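Local atomic coordinates of galactose-1-phosphate uridylyltransferase (Bacillus cereus, PDB entry 4QVU), a protein that is of unknown function but has a HIT-like fold and a zinc site, and may act as a UDP-glucose:hexose-1-phosphate uridylyltransferase. Residues 107-112 against 122-127; 203-208 against 220-225. All blocks are in the same frame, centred on the assembly; numbering follows the deposited sequence.

Both contacts are buried antiparallel strand pairs of one continuous sheet, and their centres lie about 11 Å apart. Contact 1 joins the two strands of a hairpin in the N-terminal half of the chain, contact 2 those of a hairpin in the C-terminal half. Strands 104-111 and 203-211 are neighbours, so residues 107-112 and 203-208 also bond to each other and the halves meet without a break. Contact 1 combines a Tyr108-Gln125 pair on one face with Leu107, Met124 and Ile126 packed on helix 79-97 on the other. Contact 2 carries a side-chain hydrogen bond between Asn205 and Arg222, and its arginine reaches the second subunit.

Contact 1: 107-112 against 122-127; sequences LYKNHG and AHMQII
Tyr108 and Gln125 pair across the antiparallel hairpin of strands 104-111 and 123-129, two central strands of the sheet in this HIT-like fold. The pair is bonded both ways: Tyr108 N donates to Gln125 O at 3.0 Å, and Gln125 N returns a bond to Tyr108 O at 2.8 Å. Their side chains leave the same face and run side by side, with ring and amide planes 49° apart. Tyr108 has CG between its backbone N and carbonyl carbon (chi1 80°), which lays the ring over the neighbouring strand. There CE1 lies 3.7 Å from Gln125 CB, and the phenol OH ends beside the glutamine amide. Ile127 CD1 approaches the ring edge in plane, 3.5 Å from Tyr108 CE1. Leu228 of the second subunit also packs on Tyr108.

The face with Leu107, Lys109, Met124 and Ile126 is turned to helix 79-97. Leu107 CD1 sits between Ile126 CG1 (3.7 Å) and the selenomethionine methyl Met124 CE (3.9 Å). The extended aliphatic chain of Lys109 crosses Met124 at about a right angle, CB lying 3.9 Å from Met124 CG, and carries NZ to a hydrogen bond with Tyr204 OH. Lysine methylenes thus add to the apolar layer while the ammonium finds a polar partner beyond it, and the opposite face combines aromatic and amide packing where the second subunit approaches.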
loop_
_atom_site.group_PDB
_atom_site.type_symbol
_atom_site.label_atom_id
_atom_site.label_comp_id
_atom_site.label_asym_id
_atom_site.label_seq_id
_atom_site.Cartn_x
_atom_site.Cartn_y
_atom_site.Cartn_z
ATOM N N LEU A 107 12.750 -22.329 4.181
ATOM C CA LEU A 107 12.888 -23.142 2.976
ATOM C C LEU A 107 12.471 -22.264 1.790
ATOM O O LEU A 107 11.331 -21.768 1.748
ATOM C CB LEU A 107 12.076 -24.460 3.051
ATOM C CG LEU A 107 11.923 -25.281 1.742
ATOM C CD1 LEU A 107 13.248 -25.805 1.220
ATOM C CD2 LEU A 107 10.978 -26.421 1.921
ATOM N N TYR A 108 13.411 -22.023 0.860
ATOM C CA TYR A 108 13.147 -21.172 -0.294
ATOM C C TYR A 108 14.097 -21.514 -1.453
ATOM O O TYR A 108 15.103 -22.207 -1.266
ATOM C CB TYR A 108 13.259 -19.667 0.090
ATOM C CG TYR A 108 14.659 -19.098 0.168
ATOM C CD1 TYR A 108 15.478 -19.356 1.262
ATOM C CD2 TYR A 108 15.136 -18.235 -0.814
ATOM C CE1 TYR A 108 16.763 -18.821 1.346
ATOM C CE2 TYR A 108 16.418 -17.684 -0.736
ATOM C CZ TYR A 108 17.225 -17.978 0.349
ATOM O OH TYR A 108 18.480 -17.433 0.430
ATOM N N LYS A 109 13.752 -21.022 -2.652
ATOM C CA LYS A 109 14.501 -21.211 -3.891
ATOM C C LYS A 109 14.663 -19.887 -4.628
ATOM O O LYS A 109 13.784 -19.025 -4.562
ATOM C CB LYS A 109 13.796 -22.235 -4.805
ATOM C CG LYS A 109 14.593 -22.556 -6.052
ATOM C CD LYS A 109 13.900 -23.430 -7.069
ATOM C CE LYS A 109 14.844 -23.610 -8.232
ATOM N NZ LYS A 109 14.285 -24.492 -9.280
ATOM N N ASN A 110 15.785 -19.749 -5.341
ATOM C CA ASN A 110 16.105 -18.637 -6.237
ATOM C C ASN A 110 16.407 -19.222 -7.606
ATOM O O ASN A 110 17.161 -20.194 -7.683
ATOM C CB ASN A 110 17.282 -17.800 -5.712
ATOM C CG ASN A 110 17.164 -17.296 -4.299
ATOM O OD1 ASN A 110 16.079 -16.979 -3.811
ATOM N ND2 ASN A 110 18.296 -17.174 -3.621
ATOM N N HIS A 111 15.792 -18.688 -8.671
ATOM C CA HIS A 111 16.039 -19.141 -10.039
ATOM C C HIS A 111 16.128 -17.950 -10.966
ATOM O O HIS A 111 15.243 -17.097 -10.953
ATOM C CB HIS A 111 14.949 -20.112 -10.510
ATOM C CG HIS A 111 15.170 -20.650 -11.892
ATOM N ND1 HIS A 111 14.727 -19.967 -13.016
ATOM C CD2 HIS A 111 15.762 -21.802 -12.289
ATOM C CE1 HIS A 111 15.082 -20.710 -14.053
ATOM N NE2 HIS A 111 15.708 -21.821 -13.666
ATOM N N GLY A 112 17.183 -17.912 -11.766
ATOM C CA GLY A 112 17.404 -16.853 -12.741
ATOM C C GLY A 112 18.285 -15.720 -12.248
ATOM O O GLY A 112 18.558 -15.620 -11.043
ATOM N N ALA A 122 20.947 -26.067 -10.317
ATOM C CA ALA A 122 19.577 -26.018 -9.784
ATOM C C ALA A 122 19.585 -26.384 -8.305
ATOM O O ALA A 122 19.856 -27.536 -7.954
ATOM C CB ALA A 122 18.668 -26.953 -10.569
ATOM N N HIS A 123 19.354 -25.393 -7.432
ATOM C CA HIS A 123 19.407 -25.624 -5.992
ATOM C C HIS A 123 18.357 -24.815 -5.208
ATOM O O HIS A 123 17.808 -23.829 -5.711
ATOM C CB HIS A 123 20.811 -25.265 -5.465
ATOM C CG HIS A 123 21.118 -23.806 -5.550
ATOM N ND1 HIS A 123 21.480 -23.216 -6.746
ATOM C CD2 HIS A 123 21.063 -22.854 -4.590
ATOM C CE1 HIS A 123 21.628 -21.928 -6.481
ATOM N NE2 HIS A 123 21.390 -21.663 -5.197
HETATM N N MSE A 124 18.105 -25.258 -3.959
HETATM C CA MSE A 124 17.237 -24.625 -2.964
HETATM C C MSE A 124 18.055 -24.336 -1.717
HETATM O O MSE A 124 19.217 -24.750 -1.635
HETATM C CB MSE A 124 16.010 -25.478 -2.618
HETATM C CG MSE A 124 15.084 -25.748 -3.789
HETATM SE SE MSE A 124 13.475 -26.688 -3.242
HETATM C CE MSE A 124 12.536 -25.200 -2.531
ATOM N N GLN A 125 17.459 -23.641 -0.738
ATOM C CA GLN A 125 18.155 -23.323 0.498
ATOM C C GLN A 125 17.276 -23.513 1.713
ATOM O O GLN A 125 16.093 -23.165 1.701
ATOM C CB GLN A 125 18.668 -21.880 0.481
ATOM C CG GLN A 125 19.851 -21.639 -0.445
ATOM C CD GLN A 125 20.230 -20.192 -0.486
ATOM O OE1 GLN A 125 20.123 -19.546 -1.527
ATOM N NE2 GLN A 125 20.637 -19.634 0.651
ATOM N N ILE A 126 17.886 -24.055 2.774
ATOM C CA ILE A 126 17.306 -24.247 4.098
ATOM C C ILE A 126 18.213 -23.478 5.073
ATOM O O ILE A 126 19.414 -23.777 5.166
ATOM C CB ILE A 126 17.087 -25.739 4.487
ATOM C CG1 ILE A 126 16.056 -26.411 3.553
ATOM C CG2 ILE A 126 16.645 -25.847 5.945
ATOM C CD1 ILE A 126 15.977 -27.991 3.590
ATOM N N ILE A 127 17.653 -22.448 5.735
ATOM C CA ILE A 127 18.369 -21.612 6.688
ATOM C C ILE A 127 17.674 -21.696 8.044
ATOM O O ILE A 127 16.519 -21.285 8.183
ATOM C CB ILE A 127 18.488 -20.136 6.196
ATOM C CG1 ILE A 127 19.085 -20.059 4.772
ATOM C CG2 ILE A 127 19.295 -19.285 7.207
ATOM C CD1 ILE A 127 18.939 -18.754 4.111
#

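Contact 2: 203-208 against 220-225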
loop_
_atom_site.group_PDB
_atom_site.type_symbol
_atom_site.label_atom_id
_atom_site.label_comp_id
_atom_site.label_asym_id
_atom_site.label_seq_id
_atom_site.Cartn_x
_atom_site.Cartn_y
_atom_site.Cartn_z
ATOM N N SER A 203 13.173 -15.664 -14.457
ATOM C CA SER A 203 13.510 -15.631 -13.025
ATOM C C SER A 203 12.282 -15.732 -12.121
ATOM O O SER A 203 11.242 -15.117 -12.396
ATOM C CB SER A 203 14.265 -14.355 -12.657
ATOM O OG SER A 203 15.499 -14.239 -13.341
ATOM N N TYR A 204 12.435 -16.460 -10.999
ATOM C CA TYR A 204 11.393 -16.610 -9.992
ATOM C C TYR A 204 11.990 -17.016 -8.660
ATOM O O TYR A 204 13.153 -17.423 -8.575
ATOM C CB TYR A 204 10.315 -17.644 -10.420
ATOM C CG TYR A 204 10.802 -19.079 -10.501
ATOM C CD1 TYR A 204 10.731 -19.924 -9.399
ATOM C CD2 TYR A 204 11.304 -19.602 -11.692
ATOM C CE1 TYR A 204 11.177 -21.241 -9.465
ATOM C CE2 TYR A 204 11.738 -20.921 -11.776
ATOM C CZ TYR A 204 11.673 -21.741 -10.657
ATOM O OH TYR A 204 12.101 -23.049 -10.722
ATOM N N ASN A 205 11.150 -16.975 -7.630
ATOM C CA ASN A 205 11.457 -17.430 -6.288
ATOM C C ASN A 205 10.372 -18.328 -5.764
ATOM O O ASN A 205 9.191 -18.113 -6.067
ATOM C CB ASN A 205 11.610 -16.254 -5.324
ATOM C CG ASN A 205 12.848 -15.417 -5.421
ATOM O OD1 ASN A 205 12.763 -14.218 -5.613
ATOM N ND2 ASN A 205 14.000 -15.974 -5.132
ATOM N N LEU A 206 10.760 -19.307 -4.940
ATOM C CA LEU A 206 9.830 -20.122 -4.170
ATOM C C LEU A 206 10.031 -19.790 -2.740
ATOM O O LEU A 206 11.180 -19.700 -2.316
ATOM C CB LEU A 206 9.952 -21.647 -4.381
ATOM C CG LEU A 206 9.845 -22.256 -5.771
ATOM C CD1 LEU A 206 9.901 -23.758 -5.654
ATOM C CD2 LEU A 206 8.557 -21.849 -6.486
ATOM N N PHE A 207 8.950 -19.572 -1.996
ATOM C CA PHE A 207 9.018 -19.344 -0.552
ATOM C C PHE A 207 8.055 -20.271 0.124
ATOM O O PHE A 207 6.895 -20.342 -0.283
ATOM C CB PHE A 207 8.740 -17.892 -0.152
ATOM C CG PHE A 207 9.650 -16.888 -0.801
ATOM C CD1 PHE A 207 10.971 -16.755 -0.389
ATOM C CD2 PHE A 207 9.187 -16.066 -1.820
ATOM C CE1 PHE A 207 11.818 -15.843 -1.002
ATOM C CE2 PHE A 207 10.031 -15.142 -2.420
ATOM C CZ PHE A 207 11.341 -15.038 -2.008
ATOM N N PHE A 208 8.528 -21.002 1.133
ATOM C CA PHE A 208 7.675 -21.923 1.859
ATOM C C PHE A 208 7.399 -21.379 3.236
ATOM O O PHE A 208 8.250 -20.717 3.834
ATOM C CB PHE A 208 8.299 -23.317 1.930
ATOM C CG PHE A 208 8.282 -24.065 0.617
ATOM C CD1 PHE A 208 9.277 -23.853 -0.339
ATOM C CD2 PHE A 208 7.297 -25.011 0.351
ATOM C CE1 PHE A 208 9.270 -24.561 -1.546
ATOM C CE2 PHE A 208 7.294 -25.723 -0.859
ATOM C CZ PHE A 208 8.286 -25.496 -1.796
ATOM N N VAL A 220 6.915 -16.486 -6.792
ATOM C CA VAL A 220 7.029 -15.061 -7.104
ATOM C C VAL A 220 7.870 -14.831 -8.379
ATOM O O VAL A 220 9.089 -15.018 -8.328
ATOM C CB VAL A 220 7.649 -14.274 -5.896
ATOM C CG1 VAL A 220 7.644 -12.765 -6.140
ATOM C CG2 VAL A 220 6.949 -14.603 -4.576
ATOM N N PRO A 221 7.272 -14.367 -9.512
ATOM C CA PRO A 221 8.096 -14.011 -10.677
ATOM C C PRO A 221 9.011 -12.827 -10.353
ATOM O O PRO A 221 8.649 -11.940 -9.568
ATOM C CB PRO A 221 7.070 -13.644 -11.753
ATOM C CG PRO A 221 5.752 -14.120 -11.236
ATOM C CD PRO A 221 5.850 -14.054 -9.759
ATOM N N ARG A 222 10.223 -12.854 -10.906
ATOM C CA ARG A 222 11.214 -11.817 -10.685
ATOM C C ARG A 222 11.667 -11.312 -12.044
ATOM O O ARG A 222 12.038 -12.089 -12.922
ATOM C CB ARG A 222 12.375 -12.353 -9.827
ATOM C CG ARG A 222 12.003 -12.844 -8.415
ATOM C CD ARG A 222 11.568 -11.766 -7.420
ATOM N NE ARG A 222 12.587 -10.724 -7.246
ATOM C CZ ARG A 222 13.537 -10.729 -6.319
ATOM N NH1 ARG A 222 13.603 -11.708 -5.431
ATOM N NH2 ARG A 222 14.417 -9.743 -6.258
ATOM N N PHE A 223 11.552 -10.013 -12.243
ATOM C CA PHE A 223 11.853 -9.344 -13.518
ATOM C C PHE A 223 12.234 -7.899 -13.268
ATOM O O PHE A 223 11.818 -7.320 -12.260
ATOM C CB PHE A 223 10.628 -9.424 -14.480
ATOM C CG PHE A 223 9.310 -9.018 -13.858
ATOM C CD1 PHE A 223 8.543 -9.938 -13.146
ATOM C CD2 PHE A 223 8.847 -7.708 -13.957
ATOM C CE1 PHE A 223 7.349 -9.550 -12.521
ATOM C CE2 PHE A 223 7.641 -7.326 -13.349
ATOM C CZ PHE A 223 6.902 -8.250 -12.633
ATOM N N VAL A 224 13.022 -7.314 -14.172
ATOM C CA VAL A 224 13.360 -5.898 -14.051
ATOM C C VAL A 224 12.110 -5.146 -14.520
ATOM O O VAL A 224 11.647 -5.350 -15.647
ATOM C CB VAL A 224 14.667 -5.498 -14.798
ATOM C CG1 VAL A 224 14.907 -3.993 -14.736
ATOM C CG2 VAL A 224 15.872 -6.252 -14.231
ATOM N N VAL A 225 11.500 -4.380 -13.614
ATOM C CA VAL A 225 10.277 -3.625 -13.924
ATOM C C VAL A 225 10.620 -2.535 -14.963
ATOM O O VAL A 225 11.703 -1.933 -14.902
ATOM C CB VAL A 225 9.613 -3.027 -12.644
ATOM C CG1 VAL A 225 8.276 -2.371 -12.963
ATOM C CG2 VAL A 225 9.430 -4.099 -11.564
#
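Strands 203-208 and 220-222 run antiparallel at 149°, with Asn205 and Val220 as a hydrogen-bonded pair: Asn205 N donates to Val220 O at 2.9 Å, and Val220 N donates to Asn205 O at 2.9 Å. Beyond the non-hydrogen-bonded pair of Tyr204 and Pro221, Arg222 N reaches Ser203 O at 2.9 Å. Tyr204 CA adds a CA-H...O contact to Val220 O at 3.3 Å.

On the face of Asn205 and Val220, the Arg222 side chain bends toward Asn205 on the other strand, whose OD1 meets the edge of the guanidinium. Bends at chi2 (-69°) and chi3 bring NH1 to Asn205 OD1 at 2.7 Å, in the plane of the amide carbonyl, while Arg222 CG lies 3.2 Å from the same oxygen. Amide and guanidinium planes are turned 41° apart. The other end of the amide is also held, since Asn205 ND2 donates to Lys109 O, so bonds at both ends fix its rotation.

These strands form the hairpin 203-211/214-222, whose first strand lies against strand 104-111 and so joins the two halves of the sheet. Two residues on from Asn205, the Phe207 ring turns its edge to Val220 CG2, 3.8 Å from Phe207 CE2. Tyr232 of the second subunit meets that ring nearly at right angles, while Tyr204, leaving by the other face, stacks its ring with His111. Arg222 NH2 donates to Val225 O of the second subunit, where Val230 of that subunit also packs on the arginine.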